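Local coordinates for protein putative 3-hydroxybutyryl-CoA dehydratase (Rhodopseudomonas palustris, PDB 3HIN) that probably acts as a lyase of the enoyl-CoA hydratase/isomerase (crotonase) family, adding water to enoyl-CoA or removing it from 3-hydroxyacyl-CoA thioesters, at residues V20-G24 with P25-I29; A46-K49 with D50-D54; D54-D57 with Q58-A61. One frame throughout, in Å; residues are numbered along the deposited sequence.

Contact 1 (V20-G24 with P25-I29); sequences VDTVG and PVLTI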
loop_
_atom_site.group_PDB
_atom_site.type_symbol
_atom_site.label_atom_id
_atom_site.label_comp_id
_atom_site.label_asym_id
_atom_site.label_seq_id
_atom_site.Cartn_x
_atom_site.Cartn_y
_atom_site.Cartn_z
ATOM N N VAL A 20 -18.700 -30.591 -8.042
ATOM C CA VAL A 20 -17.479 -30.604 -8.832
ATOM C C VAL A 20 -17.514 -31.713 -9.888
ATOM O O VAL A 20 -17.657 -32.911 -9.562
ATOM C CB VAL A 20 -16.274 -30.904 -7.912
ATOM C CG1 VAL A 20 -14.989 -30.893 -8.703
ATOM C CG2 VAL A 20 -16.213 -29.938 -6.723
ATOM N N ASP A 21 -17.368 -31.351 -11.150
ATOM C CA ASP A 21 -17.283 -32.393 -12.192
ATOM C C ASP A 21 -16.103 -32.063 -13.073
ATOM O O ASP A 21 -15.504 -31.014 -12.949
ATOM C CB ASP A 21 -18.568 -32.450 -13.027
ATOM C CG ASP A 21 -18.820 -33.825 -13.630
ATOM O OD1 ASP A 21 -18.054 -34.806 -13.387
ATOM O OD2 ASP A 21 -19.808 -33.919 -14.376
ATOM N N THR A 22 -15.834 -32.947 -14.014
ATOM C CA THR A 22 -14.764 -32.786 -14.963
ATOM C C THR A 22 -15.450 -33.065 -16.270
ATOM O O THR A 22 -15.918 -34.194 -16.475
ATOM C CB THR A 22 -13.701 -33.847 -14.707
ATOM O OG1 THR A 22 -13.099 -33.541 -13.460
ATOM C CG2 THR A 22 -12.603 -33.844 -15.798
ATOM N N VAL A 23 -15.561 -32.048 -17.131
ATOM C CA VAL A 23 -16.087 -32.265 -18.478
ATOM C C VAL A 23 -14.967 -32.074 -19.511
ATOM O O VAL A 23 -14.539 -30.948 -19.760
ATOM C CB VAL A 23 -17.267 -31.352 -18.790
ATOM C CG1 VAL A 23 -17.931 -31.812 -20.117
ATOM C CG2 VAL A 23 -18.274 -31.377 -17.650
ATOM N N GLY A 24 -14.474 -33.178 -20.083
ATOM C CA GLY A 24 -13.276 -33.124 -20.921
ATOM C C GLY A 24 -12.166 -32.531 -20.072
ATOM O O GLY A 24 -11.927 -32.991 -18.977
ATOM N N PRO A 25 -11.496 -31.478 -20.555
ATOM C CA PRO A 25 -10.358 -31.026 -19.736
ATOM C C PRO A 25 -10.720 -29.821 -18.832
ATOM O O PRO A 25 -9.832 -29.074 -18.392
ATOM C CB PRO A 25 -9.334 -30.638 -20.808
ATOM C CG PRO A 25 -10.216 -29.920 -21.840
ATOM C CD PRO A 25 -11.541 -30.790 -21.864
ATOM N N VAL A 26 -12.023 -29.622 -18.629
ATOM C CA VAL A 26 -12.554 -28.543 -17.818
ATOM C C VAL A 26 -13.096 -29.048 -16.473
ATOM O O VAL A 26 -14.062 -29.853 -16.408
ATOM C CB VAL A 26 -13.685 -27.783 -18.545
ATOM C CG1 VAL A 26 -14.109 -26.516 -17.729
ATOM C CG2 VAL A 26 -13.195 -27.378 -19.940
ATOM N N LEU A 27 -12.460 -28.577 -15.414
ATOM C CA LEU A 27 -12.925 -28.812 -14.050
ATOM C C LEU A 27 -14.059 -27.843 -13.772
ATOM O O LEU A 27 -13.864 -26.622 -13.791
ATOM C CB LEU A 27 -11.797 -28.590 -13.076
ATOM C CG LEU A 27 -12.065 -28.875 -11.587
ATOM C CD1 LEU A 27 -12.172 -30.383 -11.338
ATOM C CD2 LEU A 27 -11.029 -28.213 -10.712
ATOM N N THR A 28 -15.261 -28.366 -13.574
ATOM C CA THR A 28 -16.340 -27.473 -13.282
ATOM C C THR A 28 -16.678 -27.473 -11.818
ATOM O O THR A 28 -16.767 -28.556 -11.211
ATOM C CB THR A 28 -17.591 -27.762 -14.138
ATOM O OG1 THR A 28 -18.213 -28.977 -13.717
ATOM C CG2 THR A 28 -17.174 -27.783 -15.641
ATOM N N ILE A 29 -16.922 -26.278 -11.280
ATOM C CA ILE A 29 -17.094 -26.092 -9.854
ATOM C C ILE A 29 -18.373 -25.323 -9.539
ATOM O O ILE A 29 -18.419 -24.093 -9.651
ATOM C CB ILE A 29 -15.929 -25.298 -9.261
ATOM C CG1 ILE A 29 -14.614 -26.057 -9.391
ATOM C CG2 ILE A 29 -16.206 -25.061 -7.770
ATOM C CD1 ILE A 29 -13.351 -25.229 -8.879
#
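Asp21 and Thr28 form a hydrogen-bonded antiparallel pair in a beta hairpin, with Asp21 N reaching Thr28 O at 2.9 Å and Thr28 N returning to Asp21 O at 2.7 Å. Nearer the turn Val23 and Val26 repeat the pattern: Val23 N lies 2.8 Å from Val26 O, while the closing bond from Val26 N to Val23 O is longer, 3.1 Å, and meets its acceptor from above the carbonyl plane. At the non-hydrogen-bonded positions Val20 CA and Thr22 CA make CA-H...O contacts with Thr28 O and Val26 O, each the neighbour of its partner.

The connection is a type II' turn, Val23 to Val26. Gly24 occupies its second position with phi 57° and psi -127°; positive phi favours glycine, and a CB would also run into Pro25 CD.

Side chains alternate between the faces. Leu27, its CG anti to the backbone N (chi1 -176°), carries CD1 obliquely across Val20 CG1 at 3.9 Å, equally near Thr22 OG1, whereas Asp21, Val23, Val26 and Thr28 occupy the other face. The beta-branched valines and threonines suit extended strands.

The hairpin forms one edge of the six-stranded sheet within this chain. Strand 26-31 pairs onward with strand 61-66; Val20 and Ile29 pack on Cys51 of helix 42-51, and Val26 and Thr28 meet Leu202 of helix 197-208 on the reverse face.

Contact 2 (A46-K49 with D50-D54); sequences AALK and DCLTD
Leu48 and Leu52, one helical turn apart, make the tight apolar side of this contact, their CD1 methyls meeting at 4.0 Å as the side chains slant past each other. With CG anti to the backbone N (chi1 -175°), Leu48 leans along the helix so that its end approaches Leu52. Both are buried against helix 85-103, Leu48 on Val98 and Leu52 on Ile102. Small residues fill the adjoining positions: Ala47 and Cys51 pack on Leu18, and Cys51 SG lies 3.6 Å from Ala47 O.

Regular helical bonds run beneath them, Asp50 N to Ala46 O at 3.0 Å, Cys51 N to Ala47 O, and Leu52 N to Leu48 O at 3.1 Å. Leu52 is then the first residue to leave helical geometry.

The outer side is looser and polar. There a water donates to Ala46 O (2.8 Å) and to Asp50 OD1 (2.6 Å), linking the exposed carboxylate to a carbonyl one turn back. At the helix end Thr53 N bonds to Asp50 O at 3.0 Å, and Thr53 OG1 donates to Lys49 O at 2.7 Å, coming from above the carbonyl plane. Replacing Thr53 by a valine would probably leave Lys49 O without this hydroxyl partner and the new side chain freer to turn.

Chemically, the last turn is two-sided: leucines, alanine and cysteine supply a mainly apolar face toward the fold, while on the wetter side the Thr53 hydroxyl and a water supply protons to backbone carbonyls, the water also holding the Asp50 carboxylate. Lys49, with its aliphatic chain, fits the boundary between them.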
loop_
_atom_site.group_PDB
_atom_site.type_symbol
_atom_site.label_atom_id
_atom_site.label_comp_id
_atom_site.label_asym_id
_atom_site.label_seq_id
_atom_site.Cartn_x
_atom_site.Cartn_y
_atom_site.Cartn_z
ATOM N N ALA A 46 -13.202 -23.088 2.133
ATOM C CA ALA A 46 -12.155 -24.108 2.333
ATOM C C ALA A 46 -12.240 -25.234 1.301
ATOM O O ALA A 46 -11.214 -25.675 0.748
ATOM C CB ALA A 46 -12.182 -24.649 3.734
ATOM N N ALA A 47 -13.462 -25.689 1.019
ATOM C CA ALA A 47 -13.694 -26.699 -0.025
ATOM C C ALA A 47 -13.225 -26.167 -1.358
ATOM O O ALA A 47 -12.665 -26.925 -2.103
ATOM C CB ALA A 47 -15.181 -27.089 -0.156
ATOM N N LEU A 48 -13.535 -24.902 -1.654
ATOM C CA LEU A 48 -13.057 -24.214 -2.860
ATOM C C LEU A 48 -11.521 -24.195 -2.998
ATOM O O LEU A 48 -10.979 -24.598 -3.993
ATOM C CB LEU A 48 -13.578 -22.765 -2.873
ATOM C CG LEU A 48 -13.278 -21.925 -4.112
ATOM C CD1 LEU A 48 -13.718 -22.713 -5.377
ATOM C CD2 LEU A 48 -13.986 -20.507 -4.089
ATOM N N LYS A 49 -10.831 -23.744 -1.983
ATOM C CA LYS A 49 -9.400 -23.763 -1.987
ATOM C C LYS A 49 -8.852 -25.162 -2.312
ATOM O O LYS A 49 -7.912 -25.305 -3.107
ATOM C CB LYS A 49 -8.948 -23.348 -0.609
ATOM C CG LYS A 49 -7.475 -23.101 -0.444
ATOM C CD LYS A 49 -7.250 -22.567 0.987
ATOM C CE LYS A 49 -5.910 -22.993 1.533
ATOM N NZ LYS A 49 -4.952 -21.888 1.200
ATOM N N ASP A 50 -9.447 -26.172 -1.679
ATOM C CA ASP A 50 -9.111 -27.565 -1.940
ATOM C C ASP A 50 -9.235 -27.927 -3.402
ATOM O O ASP A 50 -8.317 -28.517 -3.943
ATOM C CB ASP A 50 -9.993 -28.524 -1.131
ATOM C CG ASP A 50 -9.507 -28.719 0.297
ATOM O OD1 ASP A 50 -8.470 -28.075 0.656
ATOM O OD2 ASP A 50 -10.172 -29.494 1.065
ATOM N N CYS A 51 -10.362 -27.592 -4.037
ATOM C CA CYS A 51 -10.539 -27.947 -5.456
ATOM C C CYS A 51 -9.457 -27.307 -6.315
ATOM O O CYS A 51 -9.035 -27.898 -7.277
ATOM C CB CYS A 51 -11.832 -27.405 -5.993
ATOM S SG CYS A 51 -13.193 -28.260 -5.409
ATOM N N LEU A 52 -9.048 -26.085 -5.971
ATOM C CA LEU A 52 -7.949 -25.432 -6.685
ATOM C C LEU A 52 -6.527 -25.750 -6.143
ATOM O O LEU A 52 -5.572 -25.113 -6.534
ATOM C CB LEU A 52 -8.203 -23.944 -6.734
ATOM C CG LEU A 52 -9.654 -23.575 -7.031
ATOM C CD1 LEU A 52 -9.952 -22.130 -6.643
ATOM C CD2 LEU A 52 -9.910 -23.770 -8.512
ATOM N N THR A 53 -6.368 -26.740 -5.266
ATOM C CA THR A 53 -5.005 -27.113 -4.855
ATOM C C THR A 53 -4.613 -28.386 -5.611
ATOM O O THR A 53 -5.392 -29.326 -5.659
ATOM C CB THR A 53 -4.934 -27.247 -3.305
ATOM O OG1 THR A 53 -5.320 -25.977 -2.761
ATOM C CG2 THR A 53 -3.490 -27.547 -2.817
ATOM N N ASP A 54 -3.424 -28.397 -6.232
ATOM C CA ASP A 54 -2.905 -29.607 -6.888
ATOM C C ASP A 54 -3.906 -30.098 -7.918
ATOM O O ASP A 54 -4.298 -31.271 -7.920
ATOM C CB ASP A 54 -2.630 -30.746 -5.873
ATOM C CG ASP A 54 -1.515 -30.401 -4.896
ATOM O OD1 ASP A 54 -0.619 -29.590 -5.236
ATOM O OD2 ASP A 54 -1.530 -30.938 -3.770
HETATM O O HOH W 1 -8.936 -26.098 2.275
#

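Contact 3 (D54-D57 with Q58-A61); sequences DIPD and QIRA
Ile55 opens the contact by placing its CG2 methyl against Ile59, 3.6 Å from Ile59 CB and equally far from Ile59 CG2. The two side chains cross at about a right angle. CG2 of Ile55 lies anti to its own backbone N, which turns this branch toward Ile59. Both isoleucines are buried, a suitable place for branched apolar residues in a loop whose other turn residues are exposed.

Pro56 follows and begins a type I beta turn that ends at Ile59. Its phi of -55° is natural for a proline ring, which restricts the backbone at the first position of the turn. Pro56 O accepts the turn's hydrogen bond from Ile59 N at 3.1 Å; the N-H points well at the oxygen (161°), although the donor stands above the carbonyl plane. The ring also meets side chains: Pro56 CD lies 4.3 Å from Ile59 CG1, while Pro56 CB is touched by the amide oxygen of Gln58, with OE1 at 3.4 Å. Gln58 reaches back because its CG stands between the backbone N and the carbonyl carbon (chi1 54°) and the chain bends again at chi2, laying the amide obliquely across the proline.

Asp57 takes the second position of the turn, with Gln58 in the third. Both are exposed polar residues, as befits a bend at the surface; Asp57 points away from the following segment overall, though its CB still touches Gln58 N.

The loop joins helix 42-51 to strand 61-66. Arg106 donates to Ile55 O through NH2 and to Ile59 O through NH1, bridging the turn's two flanks, while Arg60 NE bonds to Ala209 O just beyond helix 197-208.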
loop_
_atom_site.group_PDB
_atom_site.type_symbol
_atom_site.label_atom_id
_atom_site.label_comp_id
_atom_site.label_asym_id
_atom_site.label_seq_id
_atom_site.Cartn_x
_atom_site.Cartn_y
_atom_site.Cartn_z
ATOM N N ASP A 54 -3.424 -28.397 -6.232
ATOM C CA ASP A 54 -2.905 -29.607 -6.888
ATOM C C ASP A 54 -3.906 -30.098 -7.918
ATOM O O ASP A 54 -4.298 -31.271 -7.920
ATOM C CB ASP A 54 -2.630 -30.746 -5.873
ATOM C CG ASP A 54 -1.515 -30.401 -4.896
ATOM O OD1 ASP A 54 -0.619 -29.590 -5.236
ATOM O OD2 ASP A 54 -1.530 -30.938 -3.770
ATOM N N ILE A 55 -4.334 -29.171 -8.769
ATOM C CA ILE A 55 -5.333 -29.438 -9.796
ATOM C C ILE A 55 -4.679 -30.425 -10.755
ATOM O O ILE A 55 -3.626 -30.114 -11.324
ATOM C CB ILE A 55 -5.619 -28.122 -10.617
ATOM C CG1 ILE A 55 -6.235 -27.040 -9.730
ATOM C CG2 ILE A 55 -6.418 -28.421 -11.896
ATOM C CD1 ILE A 55 -6.536 -25.721 -10.468
ATOM N N PRO A 56 -5.297 -31.593 -10.946
ATOM C CA PRO A 56 -4.615 -32.613 -11.762
ATOM C C PRO A 56 -4.200 -32.127 -13.179
ATOM O O PRO A 56 -4.791 -31.157 -13.746
ATOM C CB PRO A 56 -5.630 -33.779 -11.817
ATOM C CG PRO A 56 -6.860 -33.378 -10.965
ATOM C CD PRO A 56 -6.697 -31.926 -10.582
ATOM N N ASP A 57 -3.182 -32.798 -13.735
ATOM C CA ASP A 57 -2.603 -32.408 -15.039
ATOM C C ASP A 57 -3.558 -32.381 -16.227
ATOM O O ASP A 57 -3.412 -31.574 -17.125
ATOM C CB ASP A 57 -1.400 -33.286 -15.380
ATOM C CG ASP A 57 -0.138 -32.821 -14.691
ATOM O OD1 ASP A 57 0.072 -31.576 -14.651
ATOM O OD2 ASP A 57 0.633 -33.691 -14.189
ATOM N N GLN A 58 -4.522 -33.291 -16.241
ATOM C CA GLN A 58 -5.477 -33.345 -17.334
ATOM C C GLN A 58 -6.388 -32.149 -17.430
ATOM O O GLN A 58 -7.123 -32.063 -18.412
ATOM C CB GLN A 58 -6.380 -34.588 -17.259
ATOM C CG GLN A 58 -7.113 -34.756 -15.920
ATOM C CD GLN A 58 -6.320 -35.700 -14.954
ATOM O OE1 GLN A 58 -6.847 -36.140 -13.917
ATOM N NE2 GLN A 58 -5.053 -36.017 -15.314
ATOM N N ILE A 59 -6.392 -31.275 -16.425
ATOM C CA ILE A 59 -7.319 -30.153 -16.408
ATOM C C ILE A 59 -6.605 -28.976 -17.058
ATOM O O ILE A 59 -5.451 -28.659 -16.696
ATOM C CB ILE A 59 -7.745 -29.761 -14.962
ATOM C CG1 ILE A 59 -8.593 -30.870 -14.284
ATOM C CG2 ILE A 59 -8.429 -28.335 -14.885
ATOM C CD1 ILE A 59 -9.779 -31.386 -15.073
ATOM N N ARG A 60 -7.304 -28.347 -18.013
ATOM C CA ARG A 60 -6.757 -27.169 -18.699
ATOM C C ARG A 60 -7.602 -25.904 -18.606
ATOM O O ARG A 60 -7.214 -24.887 -19.152
ATOM C CB ARG A 60 -6.318 -27.481 -20.152
ATOM C CG ARG A 60 -5.227 -28.576 -20.218
ATOM C CD ARG A 60 -4.610 -28.748 -21.627
ATOM N NE ARG A 60 -5.608 -29.260 -22.560
ATOM C CZ ARG A 60 -6.028 -30.529 -22.644
ATOM N NH1 ARG A 60 -5.526 -31.492 -21.840
ATOM N NH2 ARG A 60 -6.978 -30.833 -23.535
ATOM N N ALA A 61 -8.716 -25.962 -17.874
ATOM C CA ALA A 61 -9.550 -24.839 -17.526
ATOM C C ALA A 61 -10.468 -25.195 -16.374
ATOM O O ALA A 61 -10.742 -26.384 -16.111
ATOM C CB ALA A 61 -10.368 -24.364 -18.735
#

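From the N terminus, contact 1 closes the tight hairpin between strands 18-23 and 26-31. Contact 2 follows after an intervening segment and finishes helix 42-51, the helix of the beta-alpha-beta unit that leads to strand 61-66. Contact 3 continues from Asp54, which the two share, and turns the chain into that strand. The three are in series; none encloses or crosses another. In space contact 1 touches both of the others: Ile29 CD1 lies 3.8 Å from Leu52 CD2, joining hairpin to helix, while Pro25 O with Arg60 N and Leu27 N with Ala61 O make probable hydrogen bonds that lead into the pairing of strand 61-66 with strand 26-31.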